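Long-range contacts in PBP5 (Haemophilus influenzae, PDB 3A3J), which removes the terminal D-alanine from the peptide stems of cell-wall precursors, as a serine-type D-alanyl-D-alanine carboxypeptidase of the penicillin-binding protein family: residues A[199-204]-A[212-217]; A[11-16]-A[226-231]; A[95-100]-A[169-174]. All coordinates share one frame; numbering follows the deposited sequence.

Contact 1: residues A[199-204]-A[212-217]. With SO4 (sulfate ion), chain B.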
loop_
_atom_site.group_PDB
_atom_site.type_symbol
_atom_site.label_atom_id
_atom_site.label_comp_id
_atom_site.label_asym_id
_atom_site.label_seq_id
_atom_site.Cartn_x
_atom_site.Cartn_y
_atom_site.Cartn_z
ATOM N N ASP A 199 2.804 12.496 -1.174
ATOM C CA ASP A 199 1.382 12.635 -1.491
ATOM C C ASP A 199 0.468 11.701 -0.705
ATOM O O ASP A 199 -0.724 11.565 -1.049
ATOM C CB ASP A 199 1.154 12.514 -2.996
ATOM C CG ASP A 199 1.501 11.108 -3.541
ATOM O OD1 ASP A 199 1.844 10.159 -2.769
ATOM O OD2 ASP A 199 1.401 10.963 -4.755
ATOM N N GLY A 200 1.021 11.128 0.379
ATOM C CA GLY A 200 0.290 10.321 1.361
ATOM C C GLY A 200 1.178 10.049 2.546
ATOM O O GLY A 200 2.347 10.395 2.518
ATOM N N MET A 201 0.703 9.357 3.571
ATOM C CA MET A 201 -0.614 8.695 3.548
ATOM C C MET A 201 -1.432 8.907 4.830
ATOM O O MET A 201 -2.533 9.377 4.770
ATOM C CB MET A 201 -0.372 7.183 3.329
ATOM C CG MET A 201 -1.564 6.325 3.245
ATOM S SD MET A 201 -1.206 4.794 2.271
ATOM C CE MET A 201 -0.890 5.409 0.642
ATOM N N LYS A 202 -0.893 8.551 5.994
ATOM C CA LYS A 202 -1.749 8.566 7.149
ATOM C C LYS A 202 -0.939 8.594 8.412
ATOM O O LYS A 202 0.056 7.931 8.483
ATOM C CB LYS A 202 -2.587 7.253 7.113
ATOM C CG LYS A 202 -3.450 6.946 8.380
ATOM C CD LYS A 202 -4.596 7.879 8.577
ATOM C CE LYS A 202 -5.384 8.266 7.373
ATOM N NZ LYS A 202 -6.542 9.024 7.958
ATOM N N THR A 203 -1.413 9.312 9.430
ATOM C CA THR A 203 -0.698 9.459 10.697
ATOM C C THR A 203 -1.437 8.796 11.826
ATOM O O THR A 203 -2.622 8.511 11.692
ATOM C CB THR A 203 -0.636 10.971 11.081
ATOM O OG1 THR A 203 -1.972 11.535 11.064
ATOM C CG2 THR A 203 0.127 11.732 10.023
ATOM N N GLY A 204 -0.753 8.564 12.944
ATOM C CA GLY A 204 -1.421 7.988 14.094
ATOM C C GLY A 204 -0.524 8.144 15.308
ATOM O O GLY A 204 0.659 8.549 15.184
ATOM N N ASN A 212 3.183 7.420 14.716
ATOM C CA ASN A 212 3.471 6.610 13.569
ATOM C C ASN A 212 3.019 7.315 12.314
ATOM O O ASN A 212 2.248 8.300 12.358
ATOM C CB ASN A 212 2.880 5.157 13.773
ATOM C CG ASN A 212 1.355 5.131 13.829
ATOM O OD1 ASN A 212 0.656 5.979 13.245
ATOM N ND2 ASN A 212 0.834 4.116 14.451
ATOM N N LEU A 213 3.549 6.917 11.179
ATOM C CA LEU A 213 3.156 7.613 9.965
ATOM C C LEU A 213 3.428 6.694 8.810
ATOM O O LEU A 213 4.402 6.011 8.818
ATOM C CB LEU A 213 4.032 8.879 9.791
ATOM C CG LEU A 213 4.048 9.626 8.445
ATOM C CD1 LEU A 213 2.700 10.112 8.067
ATOM C CD2 LEU A 213 5.111 10.801 8.304
ATOM N N VAL A 214 2.564 6.693 7.810
ATOM C CA VAL A 214 2.784 5.993 6.593
ATOM C C VAL A 214 2.916 7.044 5.510
ATOM O O VAL A 214 2.018 7.833 5.318
ATOM C CB VAL A 214 1.583 5.034 6.310
ATOM C CG1 VAL A 214 1.760 4.362 4.933
ATOM C CG2 VAL A 214 1.608 3.967 7.347
ATOM N N ALA A 215 4.044 7.112 4.824
ATOM C CA ALA A 215 4.204 8.157 3.825
ATOM C C ALA A 215 4.558 7.528 2.499
ATOM O O ALA A 215 5.127 6.449 2.443
ATOM C CB ALA A 215 5.304 9.207 4.281
ATOM N N SER A 216 4.194 8.185 1.420
ATOM C CA SER A 216 4.624 7.731 0.158
ATOM C C SER A 216 4.972 8.970 -0.648
ATOM O O SER A 216 4.306 10.008 -0.504
ATOM C CB SER A 216 3.515 6.930 -0.531
ATOM O OG SER A 216 3.942 6.466 -1.835
ATOM N N ALA A 217 6.030 8.865 -1.471
ATOM C CA ALA A 217 6.593 9.984 -2.277
ATOM C C ALA A 217 7.067 9.444 -3.626
ATOM O O ALA A 217 7.440 8.273 -3.716
ATOM C CB ALA A 217 7.768 10.602 -1.588
HETATM S S SO4 B . -2.233 12.198 14.592
HETATM O O1 SO4 B . -3.081 11.623 13.541
HETATM O O2 SO4 B . -1.317 11.289 15.280
HETATM O O3 SO4 B . -1.539 13.230 13.850
HETATM O O4 SO4 B . -3.056 12.660 15.772
#

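Contact 2: residues A[11-16]-A[226-231]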
loop_
_atom_site.group_PDB
_atom_site.type_symbol
_atom_site.label_atom_id
_atom_site.label_comp_id
_atom_site.label_asym_id
_atom_site.label_seq_id
_atom_site.Cartn_x
_atom_site.Cartn_y
_atom_site.Cartn_z
ATOM N N THR A 11 10.061 0.713 15.024
ATOM C CA THR A 11 9.834 -0.208 13.938
ATOM C C THR A 11 9.735 0.677 12.726
ATOM O O THR A 11 9.288 1.807 12.877
ATOM C CB THR A 11 8.403 -0.832 14.139
ATOM O OG1 THR A 11 8.458 -1.924 15.049
ATOM C CG2 THR A 11 7.779 -1.197 12.913
ATOM N N TYR A 12 10.108 0.180 11.537
ATOM C CA TYR A 12 9.928 0.895 10.314
ATOM C C TYR A 12 10.229 0.063 9.090
ATOM O O TYR A 12 10.905 -0.970 9.148
ATOM C CB TYR A 12 10.843 2.124 10.289
ATOM C CG TYR A 12 12.361 1.865 10.270
ATOM C CD1 TYR A 12 13.056 1.620 9.076
ATOM C CD2 TYR A 12 13.071 1.919 11.425
ATOM C CE1 TYR A 12 14.469 1.427 9.081
ATOM C CE2 TYR A 12 14.391 1.762 11.442
ATOM C CZ TYR A 12 15.106 1.521 10.294
ATOM O OH TYR A 12 16.462 1.341 10.439
ATOM N N VAL A 13 9.771 0.513 7.951
ATOM C CA VAL A 13 10.069 -0.231 6.770
ATOM C C VAL A 13 10.116 0.822 5.681
ATOM O O VAL A 13 9.415 1.844 5.799
ATOM C CB VAL A 13 8.959 -1.290 6.454
ATOM C CG1 VAL A 13 7.897 -0.690 5.598
ATOM C CG2 VAL A 13 9.536 -2.424 5.683
ATOM N N LEU A 14 10.952 0.607 4.650
ATOM C CA LEU A 14 10.899 1.434 3.465
ATOM C C LEU A 14 10.790 0.446 2.300
ATOM O O LEU A 14 11.496 -0.586 2.316
ATOM C CB LEU A 14 12.231 2.189 3.296
ATOM C CG LEU A 14 12.382 3.002 1.976
ATOM C CD1 LEU A 14 11.296 4.129 1.979
ATOM C CD2 LEU A 14 13.773 3.676 1.792
ATOM N N MET A 15 9.992 0.735 1.268
ATOM C CA MET A 15 9.755 -0.284 0.258
ATOM C C MET A 15 9.464 0.429 -1.042
ATOM O O MET A 15 8.782 1.437 -1.028
ATOM C CB MET A 15 8.574 -1.208 0.697
ATOM C CG MET A 15 7.848 -1.913 -0.453
ATOM S SD MET A 15 6.207 -2.714 -0.092
ATOM C CE MET A 15 5.108 -1.817 -1.124
ATOM N N ASP A 16 9.987 -0.056 -2.158
ATOM C CA ASP A 16 9.643 0.460 -3.463
ATOM C C ASP A 16 8.246 -0.024 -3.807
ATOM O O ASP A 16 7.959 -1.227 -3.728
ATOM C CB ASP A 16 10.616 -0.074 -4.557
ATOM C CG ASP A 16 10.306 0.482 -5.921
ATOM O OD1 ASP A 16 10.849 1.561 -6.332
ATOM O OD2 ASP A 16 9.450 -0.095 -6.584
ATOM N N ILE A 226 7.346 3.972 -0.280
ATOM C CA ILE A 226 6.412 4.045 0.772
ATOM C C ILE A 226 7.219 3.789 1.982
ATOM O O ILE A 226 7.969 2.771 1.984
ATOM C CB ILE A 226 5.348 2.898 0.614
ATOM C CG1 ILE A 226 4.484 3.204 -0.592
ATOM C CG2 ILE A 226 4.516 2.743 1.909
ATOM C CD1 ILE A 226 3.564 1.984 -0.921
ATOM N N SER A 227 7.114 4.664 3.006
ATOM C CA SER A 227 7.775 4.386 4.286
ATOM C C SER A 227 6.764 4.198 5.387
ATOM O O SER A 227 5.671 4.769 5.292
ATOM C CB SER A 227 8.655 5.592 4.674
ATOM O OG SER A 227 7.937 6.880 4.599
ATOM N N VAL A 228 7.160 3.504 6.464
ATOM C CA VAL A 228 6.338 3.361 7.602
ATOM C C VAL A 228 7.259 3.453 8.802
ATOM O O VAL A 228 8.238 2.757 8.852
ATOM C CB VAL A 228 5.547 1.949 7.645
ATOM C CG1 VAL A 228 4.640 1.888 8.844
ATOM C CG2 VAL A 228 4.750 1.716 6.344
ATOM N N VAL A 229 6.939 4.321 9.764
ATOM C CA VAL A 229 7.639 4.339 11.027
ATOM C C VAL A 229 6.621 4.192 12.184
ATOM O O VAL A 229 5.523 4.767 12.145
ATOM C CB VAL A 229 8.478 5.688 11.191
ATOM C CG1 VAL A 229 9.428 5.849 9.998
ATOM C CG2 VAL A 229 7.535 6.941 11.244
ATOM N N MET A 230 6.994 3.442 13.215
ATOM C CA MET A 230 6.111 3.220 14.281
ATOM C C MET A 230 6.875 3.446 15.550
ATOM O O MET A 230 8.089 3.229 15.575
ATOM C CB MET A 230 5.567 1.762 14.223
ATOM C CG MET A 230 4.590 1.611 13.133
ATOM S SD MET A 230 4.165 -0.099 12.665
ATOM C CE MET A 230 2.446 0.208 12.280
ATOM N N GLY A 231 6.167 3.862 16.597
ATOM C CA GLY A 231 6.769 4.078 17.907
ATOM C C GLY A 231 7.851 5.150 17.850
ATOM O O GLY A 231 8.897 4.948 18.425
#

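Contact 3: residues A[95-100]-A[169-174]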
loop_
_atom_site.group_PDB
_atom_site.type_symbol
_atom_site.label_atom_id
_atom_site.label_comp_id
_atom_site.label_asym_id
_atom_site.label_seq_id
_atom_site.Cartn_x
_atom_site.Cartn_y
_atom_site.Cartn_z
ATOM N N VAL A 95 -12.779 10.775 7.089
ATOM C CA VAL A 95 -11.911 9.672 7.539
ATOM C C VAL A 95 -10.476 9.849 6.976
ATOM O O VAL A 95 -9.525 9.725 7.688
ATOM C CB VAL A 95 -12.433 8.304 6.957
ATOM C CG1 VAL A 95 -11.407 7.184 7.244
ATOM C CG2 VAL A 95 -13.856 7.993 7.520
ATOM N N ILE A 96 -10.379 10.058 5.671
ATOM C CA ILE A 96 -9.082 10.146 5.005
ATOM C C ILE A 96 -8.242 11.389 5.413
ATOM O O ILE A 96 -7.169 11.213 5.923
ATOM C CB ILE A 96 -9.241 10.156 3.525
ATOM C CG1 ILE A 96 -9.575 8.729 3.013
ATOM C CG2 ILE A 96 -7.911 10.696 2.895
ATOM C CD1 ILE A 96 -10.080 8.789 1.554
ATOM N N VAL A 97 -8.793 12.607 5.299
ATOM C CA VAL A 97 -8.036 13.866 5.656
ATOM C C VAL A 97 -7.878 14.111 7.146
ATOM O O VAL A 97 -6.765 14.423 7.596
ATOM C CB VAL A 97 -8.643 15.055 4.922
ATOM C CG1 VAL A 97 -7.783 16.348 5.097
ATOM C CG2 VAL A 97 -8.775 14.661 3.435
ATOM N N VAL A 98 -8.928 13.909 7.957
ATOM C CA VAL A 98 -8.791 14.263 9.370
ATOM C C VAL A 98 -9.036 13.143 10.334
ATOM O O VAL A 98 -9.274 13.399 11.491
ATOM C CB VAL A 98 -9.729 15.496 9.779
ATOM C CG1 VAL A 98 -9.371 16.720 8.915
ATOM C CG2 VAL A 98 -11.165 15.149 9.545
ATOM N N SER A 99 -9.026 11.898 9.848
ATOM C CA SER A 99 -9.161 10.742 10.728
ATOM C C SER A 99 -10.434 10.818 11.588
ATOM O O SER A 99 -10.385 10.613 12.808
ATOM C CB SER A 99 -7.979 10.740 11.650
ATOM O OG SER A 99 -6.891 10.308 10.893
ATOM N N GLY A 100 -11.547 11.220 10.975
ATOM C CA GLY A 100 -12.779 11.438 11.816
ATOM C C GLY A 100 -13.314 10.132 12.396
ATOM O O GLY A 100 -13.716 9.277 11.646
ATOM N N TYR A 169 -6.995 7.586 -3.610
ATOM C CA TYR A 169 -5.685 7.940 -3.033
ATOM C C TYR A 169 -5.358 9.460 -3.158
ATOM O O TYR A 169 -4.632 10.029 -2.333
ATOM C CB TYR A 169 -4.571 7.093 -3.656
ATOM C CG TYR A 169 -3.242 7.488 -3.099
ATOM C CD1 TYR A 169 -2.957 7.241 -1.759
ATOM C CD2 TYR A 169 -2.283 8.176 -3.879
ATOM C CE1 TYR A 169 -1.774 7.641 -1.214
ATOM C CE2 TYR A 169 -1.037 8.553 -3.336
ATOM C CZ TYR A 169 -0.818 8.278 -1.989
ATOM O OH TYR A 169 0.362 8.642 -1.370
ATOM N N LYS A 170 -5.920 10.099 -4.181
ATOM C CA LYS A 170 -5.746 11.503 -4.398
ATOM C C LYS A 170 -6.240 12.319 -3.202
ATOM O O LYS A 170 -5.748 13.398 -2.948
ATOM C CB LYS A 170 -6.497 11.920 -5.655
ATOM C CG LYS A 170 -5.813 11.439 -6.924
ATOM C CD LYS A 170 -6.594 11.947 -8.098
ATOM C CE LYS A 170 -6.137 11.262 -9.353
ATOM N NZ LYS A 170 -7.084 11.678 -10.406
ATOM N N ILE A 171 -7.192 11.775 -2.464
ATOM C CA ILE A 171 -7.788 12.504 -1.392
ATOM C C ILE A 171 -6.766 12.634 -0.254
ATOM O O ILE A 171 -6.819 13.566 0.537
ATOM C CB ILE A 171 -9.118 11.819 -0.913
ATOM C CG1 ILE A 171 -10.138 11.832 -2.058
ATOM C CG2 ILE A 171 -9.688 12.568 0.383
ATOM C CD1 ILE A 171 -11.462 10.959 -1.768
ATOM N N TYR A 172 -5.883 11.666 -0.165
ATOM C CA TYR A 172 -4.844 11.625 0.856
ATOM C C TYR A 172 -3.803 12.772 0.793
ATOM O O TYR A 172 -3.072 12.953 1.728
ATOM C CB TYR A 172 -4.060 10.361 0.677
ATOM C CG TYR A 172 -4.791 9.178 1.190
ATOM C CD1 TYR A 172 -4.470 8.646 2.402
ATOM C CD2 TYR A 172 -5.852 8.623 0.480
ATOM C CE1 TYR A 172 -5.174 7.596 2.900
ATOM C CE2 TYR A 172 -6.541 7.520 0.972
ATOM C CZ TYR A 172 -6.191 7.039 2.166
ATOM O OH TYR A 172 -6.850 5.964 2.696
ATOM N N SER A 173 -3.738 13.525 -0.286
ATOM C CA SER A 173 -2.874 14.682 -0.271
ATOM C C SER A 173 -3.697 16.017 -0.070
ATOM O O SER A 173 -3.141 17.129 -0.182
ATOM C CB SER A 173 -2.066 14.714 -1.565
ATOM O OG SER A 173 -3.007 14.599 -2.618
ATOM N N GLU A 174 -4.989 15.927 0.271
ATOM C CA GLU A 174 -5.731 17.155 0.533
ATOM C C GLU A 174 -5.211 17.655 1.875
ATOM O O GLU A 174 -5.059 16.854 2.799
ATOM C CB GLU A 174 -7.249 16.903 0.558
ATOM C CG GLU A 174 -7.735 16.578 -0.841
ATOM C CD GLU A 174 -9.204 16.251 -0.835
ATOM O OE1 GLU A 174 -9.796 16.414 0.245
ATOM O OE2 GLU A 174 -9.761 15.795 -1.855
#

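Contact 1: residues A[199-204]-A[212-217]
With CG of Met-201 anti to its own backbone N (chi1 -179°), the outer chain lies alongside Val-214, and Met-201 SD comes to 4.0 Å from Val-214 CG1. Thr-203 has its hydroxyl between N and C (chi1 53°). This turns OG1 to the sulfate, where it donates to O1 at 2.7 Å, and sets CG2 3.6 Å from Leu-213 CD1. Arg-238 NH2 also binds this sulfate, which probably came from the crystallisation liquor. Strands 199-204 and 212-217 are antiparallel, with a classic beta bulge where the N-H groups of Met-201 and Lys-202 share Val-214 O, at 2.7 Å from Met-201 N and 3.1 Å from Lys-202 N. A cis peptide precedes Met-201. The 199-200 end, facing Ser-216, is a looser bulge. Lys-202, Thr-203 and Gly-204 form the KTG motif of this family, and Lys-202 probably binds substrate. Its NZ is hydrogen-bonded to Ile-96 O, while Asp-199 OD1 is hydrogen-bonded to Tyr-169 OH and makes a salt bridge to Arg-224. Strand 197-206 is outermost in the five-stranded sheet; helix 38-51 packs on Lys-202 and Val-214, helix 235-252 on Thr-203 and Leu-213, and strand 224-232 pairs with the far edge of 212-217.

Contact 2: residues A[11-16]-A[226-231]
Thr-11 and Met-230 begin a regular antiparallel pairing inside the five-stranded sheet of the beta-lactamase-like (DD-peptidase) fold. It joins the first strand of the chain, 11-16, to strand 224-232, across 209 intervening residues. Six backbone hydrogen bonds run in pairs between Thr-11 and Met-230, Val-13 and Val-228, and Met-15 and Ile-226. In the middle pair both bonds measure 2.9 Å, from Val-13 N to Val-228 O and from Val-228 N to Val-13 O. CA-H...O contacts support them, such as Ser-227 CA to Val-13 O at 3.4 Å.

Apolar packing differs on the two faces. Thr-11, Val-13, Met-15 and Ile-226 lie against alanines of helix 151-164. Here the Thr-11 methyl CG2 is anti to N and runs alongside Met-230, 3.8 Å from SD. Val-13 CG1 meets Val-228 CG2 at 4.0 Å. Leu-14, Ser-227 and Val-229 are packed by helix 235-252. Tyr-12 CB touches Val-229 CG1 at 4.0 Å, while its ring leads away from strand 226-230.

At the end of the strand Asp-16 is hydrogen-bonded to Thr-255 OG1 and to the N-H groups of Asn-18 and Ser-19. Beside it, the bent Met-15 chain brings CE to 4.1 Å from Ile-226 CD1.

Contact 3: residues A[95-100]-A[169-174]
Ile-96 reaches from helix 88-98 into the turn at 169-174, and its whole side chain is engaged. CB comes first, 4.0 Å from Ile-171 CG2. The branch methyl CG2, anti to the backbone N, has two neighbours. It touches Ile-171 CG2 at 3.6 Å, and it stands over one face of the Tyr-172 ring. There it is 3.7 Å from the ring centroid and 8° off the ring normal, a CH-pi contact close to the middle of the ring. The other branch takes a different line. CG1 lies 3.9 Å from Tyr-172 CZ, toward the hydroxyl end of the ring. At the tip, CD1 has passed beyond the rim of the ring. It is 3.8 Å from Tyr-172 CE2, and it also meets Ile-171 CG2.

This packing lies in the helical part of a transpeptidase-type fold, shared with the serine beta-lactamases. Ser-99, probably a catalytic residue, follows the helix and is the first residue to leave helical geometry, with positive phi. Tyr-172 also packs against Ser-43 of helix 38-51 and Ile-161 of helix 151-164.

Val-97 extends the apolar patch. Its CG2 lies 3.8 Å from Ile-171 CG2, and the same methyl reaches the carboxylate of Glu-174. The other methyl, CG1, is 3.6 Å from Glu-174 O. No hydrogen bond crosses between the two segments. Glu-174 uses OE2 for a salt bridge to Arg-93, and its backbone O accepts from Asn-186 ND2.

How the contacts relate
All three contacts are largely buried. Contacts 1 and 2 belong to one antiparallel sheet. Contact 2 lies within it, while contact 1 includes its outermost strand, 197-206. They meet where strands 210-218 and 224-232 pair, with Ala-215 O 2.7 Å from Ser-227 N. Contact 3 is in the helical part, with some partly exposed residues, and does not touch contact 2. Both of its segments, 95-100 and 169-174, meet contact 1 on strand 197-206, where Lys-202 comes close to Ser-99, probably within the active site. The chemistry follows the place. Contact 2 has regular backbone bonds and apolar faces, contact 1 has a bulge and a lysine that probably binds substrate, and contact 3 has apolar packing and no hydrogen bond across its segments.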